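2',5'-phosphodiesterase 12 (Homo sapiens, PDB 4Z0V) belongs to the endonuclease/exonuclease/phosphatase family, joining a DNase I-like domain to an N-terminal domain of the E-set clan, and carries a magnesium ion in this model. Local coordinates at residues Y233-S238 with M302-A307; S373-P378 with E404-L409. One frame throughout, in Å; residues are numbered along the deposited sequence.

Contact 1: Y233-S238 with M302-A307; sequences YEALES and MAVALA
Val304 reaches from helix 295-316 toward helix 232-238 and divides its two methyls between Ala235 and Leu236. Its CB leaves the helix facing the partner segment, and the two branches then part. CG1 stands anti to the backbone N (chi1 173°) and comes up to the methyl of Ala235, with CG1 4.1 Å from Ala235 CB. That places CG2 beside the backbone N, aimed at the neighbouring leucine: Val304 CG2 lies 4.1 Å from Leu236 CB and 4.2 Å from Leu236 CD1. It therefore meets both the root and one tip of that side chain. Leucine and valine cross at about a right angle, and what touches is a handful of methyls with the CB methylene of Leu236. The CA atoms of Leu236 and Val304 are 6.7 Å apart, and Ala235, with its single methyl, takes up little room between the helices. No hydrogen bond links the segments, and all three touching residues are buried. Leu245, from helix 243-248, closes the same spot by packing on Leu236, Ala303 and Val304, and His242 touches Val304 as well. Met302, Ala305 and Leu306 instead contact Phe324 on strand 322-327. Helix 295-316 is thus a layer between sheet and outer helices. It connects the parallel neighbouring strands 280-287 and 322-327, a beta-alpha-beta crossover within the DNase I-like fold, and this contact packs a short helix onto that crossover's outer side.

Contact 2: S373-P378 with E404-L409; sequences SACGEP and EQVIPL
Cys375 and Val406 bring their CA atoms to 5.8 Å, where a type I beta turn from Ser373 to Gly376 comes up against strand 401-406; the touching parts, 374-378 and 406-409, run with end-to-end directions 26° apart. No hydrogen bond passes between them. Val406 does the work at one end: CG1, opposite the backbone N (chi1 175°), lies 4.0 Å from Cys375 CB and slightly farther from the sulfur, while CG2, beside the N, sits 3.4 Å from Ala374 O. Farther along, Leu409 crosses the ring of Pro378 at about a right angle. Leu409 CD2 comes to 3.8 Å from Pro378 CB, and both leucine methyls approach the ring's CG. The turn is braced from within: Ser373 OG donates a hydrogen bond to Gly376 O (2.7 Å), in the carbonyl plane and on a lone pair, alongside the turn's bond from Gly376 N to Ser373 O. Gly376 itself has the positive phi (70°) that glycine takes easily. Ala374 and Cys375 also touch Cys435 of strand 433-439, against which Glu404 and Gln405 form a classic beta bulge opposite Asp436. A turn from the sheet of strand 387-397 thereby packs on outermost strand 401-406 of the other, joining the two sheets of the DNase I-like sandwich.

Contact 1 and contact 2 both belong to the endonuclease/exonuclease/phosphatase part of the chain but do not touch: their centres are 28 Å apart and their nearest atoms about 11 Å. Along the chain they come in series, the first closing before the second opens. What connects them is the sheet of strands 322-327 and 387-397. Helix 295-316 of contact 1 rests on strand 322-327, which pairs with strand 387-397, and that strand in turn holds Ala374 of contact 2 through a backbone hydrogen bond with Ile394. One contact thus packs helices outside that sheet, whereas the other ties it to the second sheet. The pairs that touch in both are protein atoms; none of them involves the magnesium ion.

Contact 1: Y233-S238 with M302-A307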
ATOM      1  N   TYR A 233     -11.269  18.241   1.417  1.00 13.66           N
ATOM      2  CA  TYR A 233     -11.866  19.487   1.929  1.00 14.77           C
ATOM      3  C   TYR A 233     -11.453  20.688   1.061  1.00 17.22           C
ATOM      4  O   TYR A 233     -12.264  21.565   0.794  1.00 18.77           O
ATOM      5  CB  TYR A 233     -11.487  19.712   3.414  1.00 17.20           C
ATOM      6  CG  TYR A 233     -10.093  20.253   3.632  1.00 21.00           C
ATOM      7  CD1 TYR A 233      -9.020  19.400   3.865  1.00 22.54           C
ATOM      8  CD2 TYR A 233      -9.848  21.626   3.627  1.00 23.47           C
ATOM      9  CE1 TYR A 233      -7.726  19.897   4.046  1.00 23.50           C
ATOM     10  CE2 TYR A 233      -8.561  22.131   3.803  1.00 25.07           C
ATOM     11  CZ  TYR A 233      -7.501  21.262   3.993  1.00 31.19           C
ATOM     12  OH  TYR A 233      -6.234  21.758   4.172  1.00 34.43           O
ATOM     13  N   GLU A 234     -10.201  20.701   0.605  1.00 15.09           N
ATOM     14  CA  GLU A 234      -9.659  21.797  -0.201  1.00 15.42           C
ATOM     15  C   GLU A 234     -10.321  21.826  -1.565  1.00 18.82           C
ATOM     16  O   GLU A 234     -10.774  22.886  -2.010  1.00 18.67           O
ATOM     17  CB  GLU A 234      -8.155  21.594  -0.344  1.00 17.45           C
ATOM     18  CG  GLU A 234      -7.365  22.865  -0.552  1.00 30.65           C
ATOM     19  CD  GLU A 234      -5.895  22.661  -0.253  1.00 57.49           C
ATOM     20  OE1 GLU A 234      -5.349  21.605  -0.648  1.00 36.02           O
ATOM     21  OE2 GLU A 234      -5.298  23.536   0.416  1.00 61.68           O
ATOM     22  N   ALA A 235     -10.406  20.649  -2.228  1.00 14.61           N
ATOM     23  CA  ALA A 235     -11.041  20.544  -3.533  1.00 12.97           C
ATOM     24  C   ALA A 235     -12.510  20.951  -3.461  1.00 17.18           C
ATOM     25  O   ALA A 235     -12.947  21.744  -4.288  1.00 16.97           O
ATOM     26  CB  ALA A 235     -10.920  19.125  -4.065  1.00 14.01           C
ATOM     27  N   LEU A 236     -13.256  20.441  -2.463  1.00 15.06           N
ATOM     28  CA  LEU A 236     -14.688  20.726  -2.347  1.00 16.36           C
ATOM     29  C   LEU A 236     -14.972  22.214  -2.070  1.00 20.19           C
ATOM     30  O   LEU A 236     -15.900  22.784  -2.668  1.00 17.91           O
ATOM     31  CB  LEU A 236     -15.336  19.856  -1.257  1.00 16.64           C
ATOM     32  CG  LEU A 236     -16.846  20.076  -0.998  1.00 19.85           C
ATOM     33  CD1 LEU A 236     -17.695  19.786  -2.266  1.00 20.53           C
ATOM     34  CD2 LEU A 236     -17.313  19.217   0.148  1.00 22.63           C
ATOM     35  N   GLU A 237     -14.218  22.823  -1.171  1.00 17.91           N
ATOM     36  CA  GLU A 237     -14.533  24.211  -0.830  1.00 20.08           C
ATOM     37  C   GLU A 237     -13.995  25.245  -1.829  1.00 26.45           C
ATOM     38  O   GLU A 237     -14.647  26.284  -1.995  1.00 26.12           O
ATOM     39  CB  GLU A 237     -14.050  24.555   0.605  1.00 21.80           C
ATOM     40  CG  GLU A 237     -12.538  24.682   0.776  1.00 34.83           C
ATOM     41  CD  GLU A 237     -12.018  24.797   2.197  1.00 52.49           C
ATOM     42  OE1 GLU A 237     -10.780  24.725   2.376  1.00 48.65           O
ATOM     43  OE2 GLU A 237     -12.838  24.964   3.131  1.00 42.47           O
ATOM     44  N   SER A 238     -12.826  24.980  -2.477  1.00 22.06           N
ATOM     45  CA  SER A 238     -12.141  25.963  -3.317  1.00 22.95           C
ATOM     46  C   SER A 238     -12.065  25.651  -4.796  1.00 27.97           C
ATOM     47  O   SER A 238     -11.730  26.560  -5.555  1.00 29.86           O
ATOM     48  CB  SER A 238     -10.711  26.158  -2.816  1.00 25.51           C
ATOM     49  OG  SER A 238     -10.730  26.606  -1.471  1.00 34.85           O
ATOM     50  N   MET A 302     -16.422  10.378  -1.698  1.00 12.07           N
ATOM     51  CA  MET A 302     -16.421   9.575  -2.924  1.00 11.87           C
ATOM     52  C   MET A 302     -16.904  10.412  -4.126  1.00 16.23           C
ATOM     53  O   MET A 302     -16.320  10.308  -5.206  1.00 15.24           O
ATOM     54  CB  MET A 302     -17.274   8.297  -2.738  1.00 13.35           C
ATOM     55  CG  MET A 302     -17.365   7.396  -3.989  1.00 17.39           C
ATOM     56  SD  MET A 302     -15.760   6.895  -4.689  1.00 21.49           S
ATOM     57  CE  MET A 302     -14.992   6.273  -3.348  1.00 18.17           C
ATOM     58  N   ALA A 303     -17.927  11.258  -3.940  1.00 13.10           N
ATOM     59  CA  ALA A 303     -18.434  12.115  -5.026  1.00 12.99           C
ATOM     60  C   ALA A 303     -17.334  13.104  -5.498  1.00 16.35           C
ATOM     61  O   ALA A 303     -17.154  13.292  -6.710  1.00 16.64           O
ATOM     62  CB  ALA A 303     -19.663  12.878  -4.547  1.00 13.92           C
ATOM     63  N   VAL A 304     -16.565  13.670  -4.542  1.00 11.80           N
ATOM     64  CA  VAL A 304     -15.429  14.570  -4.859  1.00 10.97           C
ATOM     65  C   VAL A 304     -14.369  13.748  -5.607  1.00 12.91           C
ATOM     66  O   VAL A 304     -13.823  14.211  -6.624  1.00 12.01           O
ATOM     67  CB  VAL A 304     -14.815  15.226  -3.593  1.00 13.80           C
ATOM     68  CG1 VAL A 304     -13.527  16.009  -3.927  1.00 12.94           C
ATOM     69  CG2 VAL A 304     -15.815  16.132  -2.875  1.00 13.79           C
ATOM     70  N   ALA A 305     -14.030  12.568  -5.053  1.00 11.02           N
ATOM     71  CA  ALA A 305     -12.982  11.713  -5.648  1.00 11.37           C
ATOM     72  C   ALA A 305     -13.311  11.378  -7.083  1.00 14.96           C
ATOM     73  O   ALA A 305     -12.455  11.520  -7.949  1.00 12.67           O
ATOM     74  CB  ALA A 305     -12.801  10.420  -4.838  1.00 12.45           C
ATOM     75  N   LEU A 306     -14.539  10.921  -7.345  1.00 11.60           N
ATOM     76  CA  LEU A 306     -14.912  10.518  -8.704  1.00 12.83           C
ATOM     77  C   LEU A 306     -14.933  11.706  -9.672  1.00 15.37           C
ATOM     78  O   LEU A 306     -14.466  11.540 -10.806  1.00 14.27           O
ATOM     79  CB  LEU A 306     -16.249   9.757  -8.722  1.00 12.01           C
ATOM     80  CG  LEU A 306     -16.234   8.370  -8.022  1.00 15.96           C
ATOM     81  CD1 LEU A 306     -17.639   7.711  -8.084  1.00 14.96           C
ATOM     82  CD2 LEU A 306     -15.165   7.417  -8.631  1.00 18.25           C
ATOM     83  N   ALA A 307     -15.378  12.891  -9.220  1.00 12.79           N
ATOM     84  CA  ALA A 307     -15.370  14.108 -10.053  1.00 13.22           C
ATOM     85  C   ALA A 307     -13.922  14.526 -10.339  1.00 14.17           C
ATOM     86  O   ALA A 307     -13.616  14.949 -11.446  1.00 13.82           O
ATOM     87  CB  ALA A 307     -16.126  15.245  -9.370  1.00 14.18           C
TER

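Contact 2: S373-P378 with E404-L409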
ATOM      1  N   SER A 373     -15.722  -4.020  -8.273  1.00 12.14           N
ATOM      2  CA  SER A 373     -14.772  -4.391  -7.215  1.00 11.87           C
ATOM      3  C   SER A 373     -14.012  -5.617  -7.745  1.00 14.90           C
ATOM      4  O   SER A 373     -14.591  -6.706  -7.901  1.00 12.69           O
ATOM      5  CB  SER A 373     -15.514  -4.703  -5.914  1.00 13.83           C
ATOM      6  OG  SER A 373     -14.559  -5.193  -4.989  1.00 15.98           O
ATOM      7  N   ALA A 374     -12.739  -5.443  -8.098  1.00 13.06           N
ATOM      8  CA  ALA A 374     -11.951  -6.537  -8.682  1.00 14.40           C
ATOM      9  C   ALA A 374     -11.891  -7.778  -7.786  1.00 18.75           C
ATOM     10  O   ALA A 374     -11.986  -8.894  -8.300  1.00 18.07           O
ATOM     11  CB  ALA A 374     -10.534  -6.050  -9.008  1.00 15.33           C
ATOM     12  N   CYS A 375     -11.752  -7.613  -6.461  1.00 15.91           N
ATOM     13  CA  CYS A 375     -11.684  -8.784  -5.580  1.00 16.56           C
ATOM     14  C   CYS A 375     -13.043  -9.154  -4.991  1.00 20.04           C
ATOM     15  O   CYS A 375     -13.113  -9.954  -4.054  1.00 20.44           O
ATOM     16  CB  CYS A 375     -10.642  -8.573  -4.493  1.00 17.19           C
ATOM     17  SG  CYS A 375      -9.003  -8.224  -5.153  1.00 21.30           S
ATOM     18  N   GLY A 376     -14.102  -8.579  -5.555  1.00 15.29           N
ATOM     19  CA  GLY A 376     -15.464  -8.862  -5.167  1.00 16.40           C
ATOM     20  C   GLY A 376     -15.812  -8.326  -3.807  1.00 19.85           C
ATOM     21  O   GLY A 376     -15.449  -7.200  -3.460  1.00 20.32           O
ATOM     22  N   GLU A 377     -16.519  -9.138  -3.023  1.00 16.11           N
ATOM     23  CA  GLU A 377     -16.980  -8.719  -1.709  1.00 16.03           C
ATOM     24  C   GLU A 377     -16.599  -9.786  -0.696  1.00 21.32           C
ATOM     25  O   GLU A 377     -17.440 -10.586  -0.303  1.00 20.50           O
ATOM     26  CB  GLU A 377     -18.497  -8.436  -1.727  1.00 17.40           C
ATOM     27  CG  GLU A 377     -18.901  -7.340  -2.708  1.00 21.31           C
ATOM     28  CD  GLU A 377     -20.374  -7.242  -3.054  1.00 34.37           C
ATOM     29  OE1 GLU A 377     -21.196  -7.900  -2.378  1.00 28.39           O
ATOM     30  OE2 GLU A 377     -20.713  -6.469  -3.980  1.00 30.56           O
ATOM     31  N   PRO A 378     -15.310  -9.844  -0.292  1.00 18.86           N
ATOM     32  CA  PRO A 378     -14.902 -10.856   0.703  1.00 18.19           C
ATOM     33  C   PRO A 378     -15.699 -10.730   1.999  1.00 19.40           C
ATOM     34  O   PRO A 378     -16.239  -9.656   2.295  1.00 17.65           O
ATOM     35  CB  PRO A 378     -13.423 -10.523   0.965  1.00 20.31           C
ATOM     36  CG  PRO A 378     -12.971  -9.749  -0.224  1.00 26.66           C
ATOM     37  CD  PRO A 378     -14.175  -8.972  -0.682  1.00 22.07           C
ATOM     38  N   GLU A 404      -8.329 -11.054 -14.365  1.00 15.52           N
ATOM     39  CA  GLU A 404      -7.700 -12.288 -14.814  1.00 15.80           C
ATOM     40  C   GLU A 404      -7.780 -13.306 -13.678  1.00 19.72           C
ATOM     41  O   GLU A 404      -8.185 -14.432 -13.913  1.00 20.02           O
ATOM     42  CB  GLU A 404      -6.257 -12.028 -15.260  1.00 17.40           C
ATOM     43  CG  GLU A 404      -5.454 -13.282 -15.572  1.00 27.68           C
ATOM     44  CD  GLU A 404      -5.637 -13.922 -16.938  1.00 41.08           C
ATOM     45  OE1 GLU A 404      -6.588 -13.563 -17.668  1.00 25.80           O
ATOM     46  OE2 GLU A 404      -4.815 -14.800 -17.275  1.00 30.89           O
ATOM     47  N   GLN A 405      -7.387 -12.920 -12.439  1.00 15.35           N
ATOM     48  CA  GLN A 405      -7.502 -13.791 -11.264  1.00 14.44           C
ATOM     49  C   GLN A 405      -7.515 -12.944 -10.006  1.00 18.05           C
ATOM     50  O   GLN A 405      -7.013 -11.809 -10.009  1.00 17.39           O
ATOM     51  CB  GLN A 405      -6.394 -14.870 -11.186  1.00 15.72           C
ATOM     52  CG  GLN A 405      -4.991 -14.339 -10.978  1.00 15.86           C
ATOM     53  CD  GLN A 405      -4.072 -15.286 -10.211  1.00 27.61           C
ATOM     54  OE1 GLN A 405      -4.472 -16.351  -9.685  1.00 21.53           O
ATOM     55  NE2 GLN A 405      -2.814 -14.890 -10.098  1.00 19.54           N
ATOM     56  N   VAL A 406      -8.100 -13.505  -8.946  1.00 14.48           N
ATOM     57  CA  VAL A 406      -8.154 -12.923  -7.599  1.00 13.43           C
ATOM     58  C   VAL A 406      -7.261 -13.802  -6.765  1.00 18.56           C
ATOM     59  O   VAL A 406      -7.465 -15.027  -6.744  1.00 18.39           O
ATOM     60  CB  VAL A 406      -9.595 -12.830  -7.021  1.00 18.02           C
ATOM     61  CG1 VAL A 406      -9.587 -12.324  -5.575  1.00 17.66           C
ATOM     62  CG2 VAL A 406     -10.468 -11.932  -7.889  1.00 17.89           C
ATOM     63  N   ILE A 407      -6.269 -13.201  -6.080  1.00 15.06           N
ATOM     64  CA  ILE A 407      -5.393 -13.945  -5.175  1.00 12.49           C
ATOM     65  C   ILE A 407      -6.235 -14.144  -3.903  1.00 17.25           C
ATOM     66  O   ILE A 407      -6.665 -13.152  -3.288  1.00 17.12           O
ATOM     67  CB  ILE A 407      -4.054 -13.207  -4.927  1.00 15.51           C
ATOM     68  CG1 ILE A 407      -3.130 -13.193  -6.178  1.00 15.21           C
ATOM     69  CG2 ILE A 407      -3.309 -13.852  -3.741  1.00 16.38           C
ATOM     70  CD1 ILE A 407      -3.563 -12.421  -7.458  1.00 19.31           C
ATOM     71  N   PRO A 408      -6.573 -15.396  -3.540  1.00 14.72           N
ATOM     72  CA  PRO A 408      -7.487 -15.600  -2.405  1.00 13.49           C
ATOM     73  C   PRO A 408      -6.977 -15.031  -1.106  1.00 15.51           C
ATOM     74  O   PRO A 408      -5.782 -15.086  -0.827  1.00 15.33           O
ATOM     75  CB  PRO A 408      -7.598 -17.132  -2.296  1.00 15.59           C
ATOM     76  CG  PRO A 408      -6.437 -17.665  -3.013  1.00 20.45           C
ATOM     77  CD  PRO A 408      -6.162 -16.686  -4.130  1.00 17.09           C
ATOM     78  N   LEU A 409      -7.912 -14.540  -0.296  1.00 13.80           N
ATOM     79  CA  LEU A 409      -7.591 -14.036   1.029  1.00 14.14           C
ATOM     80  C   LEU A 409      -7.211 -15.208   1.923  1.00 17.67           C
ATOM     81  O   LEU A 409      -7.613 -16.345   1.620  1.00 17.50           O
ATOM     82  CB  LEU A 409      -8.803 -13.264   1.593  1.00 14.52           C
ATOM     83  CG  LEU A 409      -8.841 -11.783   1.154  1.00 19.94           C
ATOM     84  CD1 LEU A 409      -9.271 -11.648  -0.319  1.00 21.11           C
ATOM     85  CD2 LEU A 409      -9.800 -11.004   2.012  1.00 23.84           C
TER